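Local coordinates for protein exoenzyme S (Pseudomonas aeruginosa, PDB 6GN8) that probably acts as a secreted bifunctional toxin, joining GTPase-activating activity to the ADP-ribosyltransferase activity of the domain to which this chain belongs, at residues Ala38-Tyr43 with Glu56-Gly61; Ile159-Ile164 with Ala172-Lys177; Asp30-Arg35 with Lys86-Gly91. The protein carries 2 engineered substitutions. One frame throughout, in Å; residues are numbered along the deposited sequence.

Contact 1 (Ala38-Tyr43 with Glu56-Gly61); sequences ADAEKY and EVMALG
Y43 lays one face of its ring flat on the backbone of G61, and this is where segment 38-43 meets helix 54-77. The CA of G61 stands 3.5 Å from the centroid of the Y43 ring and 5° off the ring normal, a CH-pi contact over the middle of the face. With no side chain at G61, the ring comes down directly on the main chain, and its far end reaches along the G61 carbonyl group, CZ of Y43 being 3.3 Å from O of G61. CG of K42 sits over the opposite face, so the phenol is held between a helix backbone and the aliphatic part of its own neighbour. With CG anti to its carbonyl carbon (chi1 -59°), the ring turns to G61 while CB of Y43 stays 4.0 Å from CA of M58. Both segments belong to the helical part of the ADP-ribosyltransferase domain that precedes the strands of its two sheets, and the contact packs the short helix and the residues that follow against a long one. M58 is the second large contributor. Its first torsion (chi1 -64°) and extended second one carry CG and SD alongside A40 of the short helix; the bend at chi3 only turns the CE methyl. CG of M58 is 3.3 Å from O of A40, and SD of M58 touches CB of A40 at 3.8 Å. M58 also packs on A29 and V33 of helix 24-36. V57 adds a tight touch, its CG1 lying 3.2 Å from O of Y43.

Contact 2 (Ile159-Ile164 with Ala172-Lys177); sequences IDVSGI and AILYNK. Engineered in segment 172-177: A172 (natural residue Glu).
V161 and L174 meet through their branches: V161 sets CG1 anti to its carbonyl carbon (chi1 -66°) and CG2 between its backbone N and carbonyl carbon, while CG of L174 also lies anti to the carbonyl carbon. Set this way, the two side chains cross at about a right angle, with CG1 of V161 3.7 Å from CD1 of L174. This is the loop end of an antiparallel beta hairpin, strands 159-160 and 172-175, which forms two of the three strands in the smaller sheet of the ADP-ribosyltransferase domain. I159 and L174 are its hydrogen-bonded pair: N of I159 donates to O of L174 at 2.8 Å, and N of L174 returns a bond to O of I159 at 2.9 Å. D160 and I173 form the adjacent non-hydrogen-bonded pair, on the sheet face opposite I159 and L174, where CG1 of I173 packs against CB of D160. Just past the short strand, N of V161 donates to O of A172 at 3.1 Å in a nearly straight bond (169°), which extends the ladder as the chain turns aside. The methyl of A172, an engineered residue, touches CG2 of V161 at 3.7 Å; the natural Glu is probably the second glutamate of the catalytic Glu-X-Glu motif of this toxin class. I173 also pairs with T135 on the central strand's other side, and V161 and L174 both pack on T64 of helix 54-77. CG of D160, anti to its backbone N, brings the carboxylate over the turn, where OG of S162 donates to OD1 of D160 on its syn side at 2.8 Å.

Contact 3 (Asp30-Arg35 with Lys86-Gly91); sequences DGLVKR and KLIDQG
L32 and L87 carry the apolar contact, sliding past each other in opposite directions between helices 24-36 and 83-99. CD2 of L32 rests on CB of L87 at 3.7 Å, and the same methyl reaches CG1 of I88 at 4.2 Å, so one branch of L32 bridges two successive residues of the facing helix. CG of L87, anti to its carbonyl carbon (chi1 -66°), directs its methyls to G31 and R35. Other contacts set a side chain on backbone: CD1 of L87 lies 3.5 Å from O of G31, while CD2 lies close to where a CB on G31 would be. The two helical segments run roughly antiparallel, their axes 9.9 Å apart at closest approach with 147° between their directions, and they are part of the N-terminal helical region of the ADP-ribosyltransferase domain. Helix 54-77 backs the same layer, with L62 packing on L32 and H67 on I88. At the solvent-exposed side the contact is made by the aliphatic base of an arginine: CB of R35 touches CD1 of L87 at 3.9 Å, the chain bending at its second torsion beyond that point. The bend carries the guanidinium group away from the leucine, and its NH2 forms a long, weak ion pair with D82.

Contact 1 is nested inside the loop closed by contact 3, their centres 9 Å apart; CB of A40 lies 3.7 Å from O of L32, and CG2 of I88 3.5 Å from O of A59. Contact 2 follows later in the chain, its centre about 13 Å from that of contact 1, and hooks into it where CG2 of I164 sits 3.4 Å from O of V57. Contacts 2 and 3, 18 Å apart between centres, are joined by a salt bridge, K177 NZ to D89 OD1, at 2.8 Å. Contact 2 probably lies nearest the catalytic cleft, since the natural Glu at A172 is probably the second of the Glu-X-Glu motif; contacts 1 and 3 belong to the helical packing.

Contact 1 (Ala38-Tyr43 with Glu56-Gly61)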
loop_
_atom_site.group_PDB
_atom_site.type_symbol
_atom_site.label_atom_id
_atom_site.label_comp_id
_atom_site.label_asym_id
_atom_site.label_seq_id
_atom_site.Cartn_x
_atom_site.Cartn_y
_atom_site.Cartn_z
ATOM N N ALA C 38 -47.995 -3.114 -32.893
ATOM C CA ALA C 38 -46.881 -3.480 -33.797
ATOM C C ALA C 38 -45.546 -2.856 -33.396
ATOM O O ALA C 38 -44.486 -3.373 -33.774
ATOM C CB ALA C 38 -47.218 -3.081 -35.227
ATOM N N ASP C 39 -45.602 -1.743 -32.641
ATOM C CA ASP C 39 -44.425 -1.031 -32.131
ATOM C C ASP C 39 -43.685 -1.903 -31.137
ATOM O O ASP C 39 -42.462 -1.876 -31.097
ATOM C CB ASP C 39 -44.825 0.308 -31.482
ATOM C CG ASP C 39 -44.932 1.475 -32.452
ATOM O OD1 ASP C 39 -44.758 1.250 -33.677
ATOM O OD2 ASP C 39 -45.170 2.620 -31.983
ATOM N N ALA C 40 -44.429 -2.673 -30.327
ATOM C CA ALA C 40 -43.833 -3.610 -29.376
ATOM C C ALA C 40 -43.486 -4.940 -30.080
ATOM O O ALA C 40 -42.382 -5.455 -29.917
ATOM C CB ALA C 40 -44.781 -3.849 -28.208
ATOM N N GLU C 41 -44.409 -5.455 -30.900
ATOM C CA GLU C 41 -44.306 -6.755 -31.569
ATOM C C GLU C 41 -43.146 -6.880 -32.572
ATOM O O GLU C 41 -42.665 -7.995 -32.757
ATOM C CB GLU C 41 -45.608 -7.130 -32.268
ATOM C CG GLU C 41 -46.858 -6.921 -31.446
ATOM C CD GLU C 41 -48.102 -7.213 -32.256
ATOM O OE1 GLU C 41 -48.468 -8.405 -32.346
ATOM O OE2 GLU C 41 -48.692 -6.266 -32.824
ATOM N N LYS C 42 -42.682 -5.781 -33.209
ATOM C CA LYS C 42 -41.542 -5.909 -34.142
ATOM C C LYS C 42 -40.285 -6.482 -33.436
ATOM O O LYS C 42 -39.479 -7.165 -34.084
ATOM C CB LYS C 42 -41.215 -4.590 -34.867
ATOM C CG LYS C 42 -40.577 -3.455 -34.051
ATOM C CD LYS C 42 -40.075 -2.333 -34.996
ATOM C CE LYS C 42 -38.741 -2.709 -35.605
ATOM N NZ LYS C 42 -38.308 -1.822 -36.723
ATOM N N TYR C 43 -40.171 -6.272 -32.101
ATOM C CA TYR C 43 -39.033 -6.774 -31.325
ATOM C C TYR C 43 -39.167 -8.230 -30.906
ATOM O O TYR C 43 -38.194 -8.764 -30.399
ATOM C CB TYR C 43 -38.794 -5.910 -30.080
ATOM C CG TYR C 43 -38.520 -4.472 -30.452
ATOM C CD1 TYR C 43 -37.347 -4.116 -31.111
ATOM C CD2 TYR C 43 -39.471 -3.484 -30.230
ATOM C CE1 TYR C 43 -37.118 -2.807 -31.515
ATOM C CE2 TYR C 43 -39.253 -2.173 -30.632
ATOM C CZ TYR C 43 -38.065 -1.835 -31.258
ATOM O OH TYR C 43 -37.838 -0.540 -31.646
ATOM N N GLU C 56 -39.739 -8.513 -21.767
ATOM C CA GLU C 56 -38.453 -7.848 -21.549
ATOM C C GLU C 56 -37.814 -7.420 -22.866
ATOM O O GLU C 56 -37.332 -6.297 -22.968
ATOM C CB GLU C 56 -37.513 -8.776 -20.758
ATOM C CG GLU C 56 -37.945 -8.923 -19.317
ATOM C CD GLU C 56 -37.598 -10.223 -18.622
ATOM O OE1 GLU C 56 -36.592 -10.872 -18.992
ATOM O OE2 GLU C 56 -38.356 -10.594 -17.700
ATOM N N VAL C 57 -37.807 -8.318 -23.867
ATOM C CA VAL C 57 -37.246 -8.077 -25.203
ATOM C C VAL C 57 -38.025 -6.920 -25.867
ATOM O O VAL C 57 -37.397 -6.011 -26.389
ATOM C CB VAL C 57 -37.222 -9.386 -26.051
ATOM C CG1 VAL C 57 -36.839 -9.120 -27.507
ATOM C CG2 VAL C 57 -36.273 -10.412 -25.435
ATOM N N MET C 58 -39.369 -6.916 -25.784
ATOM C CA MET C 58 -40.172 -5.811 -26.336
ATOM C C MET C 58 -39.928 -4.500 -25.557
ATOM O O MET C 58 -39.772 -3.456 -26.188
ATOM C CB MET C 58 -41.679 -6.139 -26.322
ATOM C CG MET C 58 -42.090 -7.313 -27.216
ATOM S SD MET C 58 -43.899 -7.462 -27.291
ATOM C CE MET C 58 -44.276 -7.960 -25.619
ATOM N N ALA C 59 -39.881 -4.546 -24.205
ATOM C CA ALA C 59 -39.640 -3.338 -23.402
ATOM C C ALA C 59 -38.252 -2.707 -23.689
ATOM O O ALA C 59 -38.153 -1.478 -23.839
ATOM C CB ALA C 59 -39.779 -3.640 -21.922
ATOM N N LEU C 60 -37.187 -3.561 -23.772
ATOM C CA LEU C 60 -35.819 -3.129 -24.070
ATOM C C LEU C 60 -35.762 -2.528 -25.480
ATOM O O LEU C 60 -35.102 -1.515 -25.669
ATOM C CB LEU C 60 -34.815 -4.302 -23.916
ATOM C CG LEU C 60 -34.510 -4.785 -22.472
ATOM C CD1 LEU C 60 -33.992 -6.218 -22.477
ATOM C CD2 LEU C 60 -33.491 -3.898 -21.775
ATOM N N GLY C 61 -36.505 -3.113 -26.428
ATOM C CA GLY C 61 -36.588 -2.626 -27.805
ATOM C C GLY C 61 -37.274 -1.282 -27.938
ATOM O O GLY C 61 -36.763 -0.367 -28.592
#

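Contact 2 (Ile159-Ile164 with Ala172-Lys177)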
loop_
_atom_site.group_PDB
_atom_site.type_symbol
_atom_site.label_atom_id
_atom_site.label_comp_id
_atom_site.label_asym_id
_atom_site.label_seq_id
_atom_site.Cartn_x
_atom_site.Cartn_y
_atom_site.Cartn_z
ATOM N N ILE C 159 -27.074 -4.544 -19.835
ATOM C CA ILE C 159 -27.765 -5.447 -20.759
ATOM C C ILE C 159 -27.423 -5.016 -22.188
ATOM O O ILE C 159 -27.587 -3.848 -22.560
ATOM C CB ILE C 159 -29.307 -5.529 -20.500
ATOM C CG1 ILE C 159 -29.588 -6.207 -19.121
ATOM C CG2 ILE C 159 -30.059 -6.261 -21.665
ATOM C CD1 ILE C 159 -30.968 -6.111 -18.683
ATOM N N ASP C 160 -26.895 -5.963 -22.964
ATOM C CA ASP C 160 -26.567 -5.741 -24.359
ATOM C C ASP C 160 -27.853 -5.885 -25.152
ATOM O O ASP C 160 -28.495 -6.938 -25.110
ATOM C CB ASP C 160 -25.471 -6.712 -24.818
ATOM C CG ASP C 160 -25.243 -6.737 -26.316
ATOM O OD1 ASP C 160 -25.111 -5.651 -26.917
ATOM O OD2 ASP C 160 -25.193 -7.846 -26.887
ATOM N N VAL C 161 -28.280 -4.799 -25.789
ATOM C CA VAL C 161 -29.537 -4.735 -26.556
ATOM C C VAL C 161 -29.284 -4.646 -28.074
ATOM O O VAL C 161 -30.224 -4.423 -28.834
ATOM C CB VAL C 161 -30.426 -3.552 -26.065
ATOM C CG1 VAL C 161 -30.898 -3.771 -24.635
ATOM C CG2 VAL C 161 -29.717 -2.211 -26.195
ATOM N N SER C 162 -28.032 -4.880 -28.518
ATOM C CA SER C 162 -27.621 -4.731 -29.909
ATOM C C SER C 162 -28.333 -5.690 -30.854
ATOM O O SER C 162 -28.507 -5.355 -32.027
ATOM C CB SER C 162 -26.106 -4.827 -30.060
ATOM O OG SER C 162 -25.583 -6.071 -29.635
ATOM N N GLY C 163 -28.818 -6.807 -30.341
ATOM C CA GLY C 163 -29.589 -7.773 -31.125
ATOM C C GLY C 163 -31.070 -7.445 -31.169
ATOM O O GLY C 163 -31.811 -8.029 -31.970
ATOM N N ILE C 164 -31.527 -6.498 -30.326
ATOM C CA ILE C 164 -32.940 -6.071 -30.281
ATOM C C ILE C 164 -33.108 -4.751 -31.096
ATOM O O ILE C 164 -33.958 -4.666 -31.982
ATOM C CB ILE C 164 -33.415 -5.921 -28.795
ATOM C CG1 ILE C 164 -33.076 -7.189 -27.941
ATOM C CG2 ILE C 164 -34.909 -5.618 -28.728
ATOM C CD1 ILE C 164 -33.043 -7.020 -26.362
ATOM N N ALA C 172 -25.568 -0.925 -28.163
ATOM C CA ALA C 172 -25.837 -0.349 -26.847
ATOM C C ALA C 172 -25.793 -1.346 -25.710
ATOM O O ALA C 172 -26.252 -2.489 -25.811
ATOM C CB ALA C 172 -27.184 0.361 -26.846
ATOM N N ILE C 173 -25.235 -0.882 -24.617
ATOM C CA ILE C 173 -25.221 -1.598 -23.358
ATOM C C ILE C 173 -25.921 -0.672 -22.375
ATOM O O ILE C 173 -25.505 0.474 -22.202
ATOM C CB ILE C 173 -23.836 -2.108 -22.903
ATOM C CG1 ILE C 173 -23.381 -3.246 -23.860
ATOM C CG2 ILE C 173 -23.902 -2.612 -21.434
ATOM C CD1 ILE C 173 -22.028 -3.868 -23.619
ATOM N N LEU C 174 -27.076 -1.129 -21.863
ATOM C CA LEU C 174 -27.889 -0.357 -20.929
ATOM C C LEU C 174 -27.627 -0.727 -19.478
ATOM O O LEU C 174 -27.607 -1.903 -19.126
ATOM C CB LEU C 174 -29.391 -0.523 -21.223
ATOM C CG LEU C 174 -29.850 -0.427 -22.667
ATOM C CD1 LEU C 174 -31.343 -0.639 -22.751
ATOM C CD2 LEU C 174 -29.430 0.905 -23.332
ATOM N N TYR C 175 -27.459 0.291 -18.634
ATOM C CA TYR C 175 -27.336 0.127 -17.174
ATOM C C TYR C 175 -28.677 0.541 -16.576
ATOM O O TYR C 175 -29.352 1.424 -17.122
ATOM C CB TYR C 175 -26.139 0.912 -16.579
ATOM C CG TYR C 175 -24.824 0.234 -16.905
ATOM C CD1 TYR C 175 -24.322 -0.782 -16.095
ATOM C CD2 TYR C 175 -24.121 0.552 -18.071
ATOM C CE1 TYR C 175 -23.148 -1.461 -16.427
ATOM C CE2 TYR C 175 -22.939 -0.109 -18.403
ATOM C CZ TYR C 175 -22.460 -1.119 -17.579
ATOM O OH TYR C 175 -21.347 -1.830 -17.919
ATOM N N ASN C 176 -29.076 -0.148 -15.500
ATOM C CA ASN C 176 -30.332 0.008 -14.773
ATOM C C ASN C 176 -30.541 1.442 -14.261
ATOM O O ASN C 176 -29.572 2.152 -13.994
ATOM C CB ASN C 176 -30.338 -0.980 -13.587
ATOM C CG ASN C 176 -31.683 -1.524 -13.182
ATOM O OD1 ASN C 176 -31.765 -2.479 -12.427
ATOM N ND2 ASN C 176 -32.759 -0.966 -13.677
ATOM N N LYS C 177 -31.800 1.873 -14.127
ATOM C CA LYS C 177 -32.060 3.212 -13.607
ATOM C C LYS C 177 -31.580 3.241 -12.143
ATOM O O LYS C 177 -31.689 2.224 -11.462
ATOM C CB LYS C 177 -33.548 3.602 -13.764
ATOM C CG LYS C 177 -34.509 2.768 -12.960
ATOM C CD LYS C 177 -35.907 3.353 -12.948
ATOM C CE LYS C 177 -36.851 2.573 -12.045
ATOM N NZ LYS C 177 -37.215 1.238 -12.607
#

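Contact 3 (Asp30-Arg35 with Lys86-Gly91)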
loop_
_atom_site.group_PDB
_atom_site.type_symbol
_atom_site.label_atom_id
_atom_site.label_comp_id
_atom_site.label_asym_id
_atom_site.label_seq_id
_atom_site.Cartn_x
_atom_site.Cartn_y
_atom_site.Cartn_z
ATOM N N ASP C 30 -48.626 -9.030 -22.778
ATOM C CA ASP C 30 -49.934 -8.697 -23.338
ATOM C C ASP C 30 -50.228 -7.229 -23.172
ATOM O O ASP C 30 -50.732 -6.606 -24.111
ATOM C CB ASP C 30 -51.038 -9.535 -22.687
ATOM C CG ASP C 30 -51.027 -10.998 -23.089
ATOM O OD1 ASP C 30 -50.399 -11.330 -24.129
ATOM O OD2 ASP C 30 -51.648 -11.813 -22.371
ATOM N N GLY C 31 -49.886 -6.685 -21.997
ATOM C CA GLY C 31 -50.051 -5.269 -21.678
ATOM C C GLY C 31 -49.320 -4.368 -22.657
ATOM O O GLY C 31 -49.888 -3.378 -23.126
ATOM N N LEU C 32 -48.071 -4.751 -23.013
ATOM C CA LEU C 32 -47.210 -4.062 -23.974
ATOM C C LEU C 32 -47.787 -4.135 -25.405
ATOM O O LEU C 32 -47.727 -3.133 -26.124
ATOM C CB LEU C 32 -45.783 -4.643 -23.933
ATOM C CG LEU C 32 -44.922 -4.247 -22.716
ATOM C CD1 LEU C 32 -43.771 -5.193 -22.551
ATOM C CD2 LEU C 32 -44.427 -2.780 -22.799
ATOM N N VAL C 33 -48.353 -5.294 -25.812
ATOM C CA VAL C 33 -48.949 -5.454 -27.161
ATOM C C VAL C 33 -50.275 -4.679 -27.234
ATOM O O VAL C 33 -50.546 -4.018 -28.238
ATOM C CB VAL C 33 -49.123 -6.937 -27.603
ATOM C CG1 VAL C 33 -49.790 -7.034 -28.980
ATOM C CG2 VAL C 33 -47.778 -7.670 -27.607
ATOM N N LYS C 34 -51.078 -4.722 -26.161
ATOM C CA LYS C 34 -52.343 -3.981 -26.114
ATOM C C LYS C 34 -52.080 -2.485 -26.268
ATOM O O LYS C 34 -52.793 -1.823 -27.027
ATOM C CB LYS C 34 -53.107 -4.247 -24.800
ATOM C CG LYS C 34 -53.828 -5.584 -24.749
ATOM C CD LYS C 34 -54.282 -5.888 -23.316
ATOM C CE LYS C 34 -54.991 -7.212 -23.166
ATOM N NZ LYS C 34 -55.572 -7.364 -21.805
ATOM N N ARG C 35 -51.027 -1.971 -25.577
ATOM C CA ARG C 35 -50.658 -0.559 -25.520
ATOM C C ARG C 35 -49.874 -0.068 -26.725
ATOM O O ARG C 35 -50.153 1.036 -27.185
ATOM C CB ARG C 35 -49.855 -0.281 -24.233
ATOM C CG ARG C 35 -49.365 1.149 -24.011
ATOM C CD ARG C 35 -50.478 2.179 -24.033
ATOM N NE ARG C 35 -49.974 3.527 -23.745
ATOM C CZ ARG C 35 -49.437 4.349 -24.645
ATOM N NH1 ARG C 35 -49.307 3.970 -25.907
ATOM N NH2 ARG C 35 -49.023 5.553 -24.286
ATOM N N LYS C 86 -44.941 3.097 -17.723
ATOM C CA LYS C 86 -45.022 2.166 -16.588
ATOM C C LYS C 86 -44.701 0.745 -17.017
ATOM O O LYS C 86 -43.842 0.097 -16.400
ATOM C CB LYS C 86 -46.404 2.219 -15.925
ATOM C CG LYS C 86 -46.539 3.340 -14.901
ATOM C CD LYS C 86 -47.840 3.277 -14.087
ATOM C CE LYS C 86 -49.030 3.910 -14.786
ATOM N NZ LYS C 86 -50.280 3.821 -13.979
ATOM N N LEU C 87 -45.337 0.290 -18.115
ATOM C CA LEU C 87 -45.147 -1.048 -18.698
ATOM C C LEU C 87 -43.700 -1.273 -19.206
ATOM O O LEU C 87 -43.133 -2.337 -18.937
ATOM C CB LEU C 87 -46.155 -1.304 -19.838
ATOM C CG LEU C 87 -47.637 -1.400 -19.468
ATOM C CD1 LEU C 87 -48.514 -1.291 -20.701
ATOM C CD2 LEU C 87 -47.946 -2.675 -18.735
ATOM N N ILE C 88 -43.100 -0.266 -19.915
ATOM C CA ILE C 88 -41.726 -0.329 -20.434
ATOM C C ILE C 88 -40.749 -0.410 -19.254
ATOM O O ILE C 88 -39.837 -1.240 -19.269
ATOM C CB ILE C 88 -41.356 0.839 -21.410
ATOM C CG1 ILE C 88 -42.212 0.819 -22.670
ATOM C CG2 ILE C 88 -39.887 0.742 -21.825
ATOM C CD1 ILE C 88 -42.116 2.113 -23.569
ATOM N N ASP C 89 -40.972 0.416 -18.224
ATOM C CA ASP C 89 -40.151 0.463 -17.009
ATOM C C ASP C 89 -40.225 -0.862 -16.226
ATOM O O ASP C 89 -39.208 -1.285 -15.714
ATOM C CB ASP C 89 -40.587 1.649 -16.125
ATOM C CG ASP C 89 -39.797 1.843 -14.845
ATOM O OD1 ASP C 89 -38.560 1.945 -14.925
ATOM O OD2 ASP C 89 -40.424 1.923 -13.769
ATOM N N GLN C 90 -41.388 -1.529 -16.138
ATOM C CA GLN C 90 -41.413 -2.810 -15.404
ATOM C C GLN C 90 -40.787 -3.951 -16.235
ATOM O O GLN C 90 -40.136 -4.811 -15.644
ATOM C CB GLN C 90 -42.788 -3.207 -14.826
ATOM C CG GLN C 90 -43.996 -3.007 -15.705
ATOM C CD GLN C 90 -45.295 -3.011 -14.909
ATOM O OE1 GLN C 90 -46.217 -3.799 -15.165
ATOM N NE2 GLN C 90 -45.411 -2.119 -13.936
ATOM N N GLY C 91 -40.888 -3.886 -17.568
ATOM C CA GLY C 91 -40.252 -4.848 -18.464
ATOM C C GLY C 91 -38.735 -4.755 -18.429
ATOM O O GLY C 91 -38.039 -5.767 -18.506
#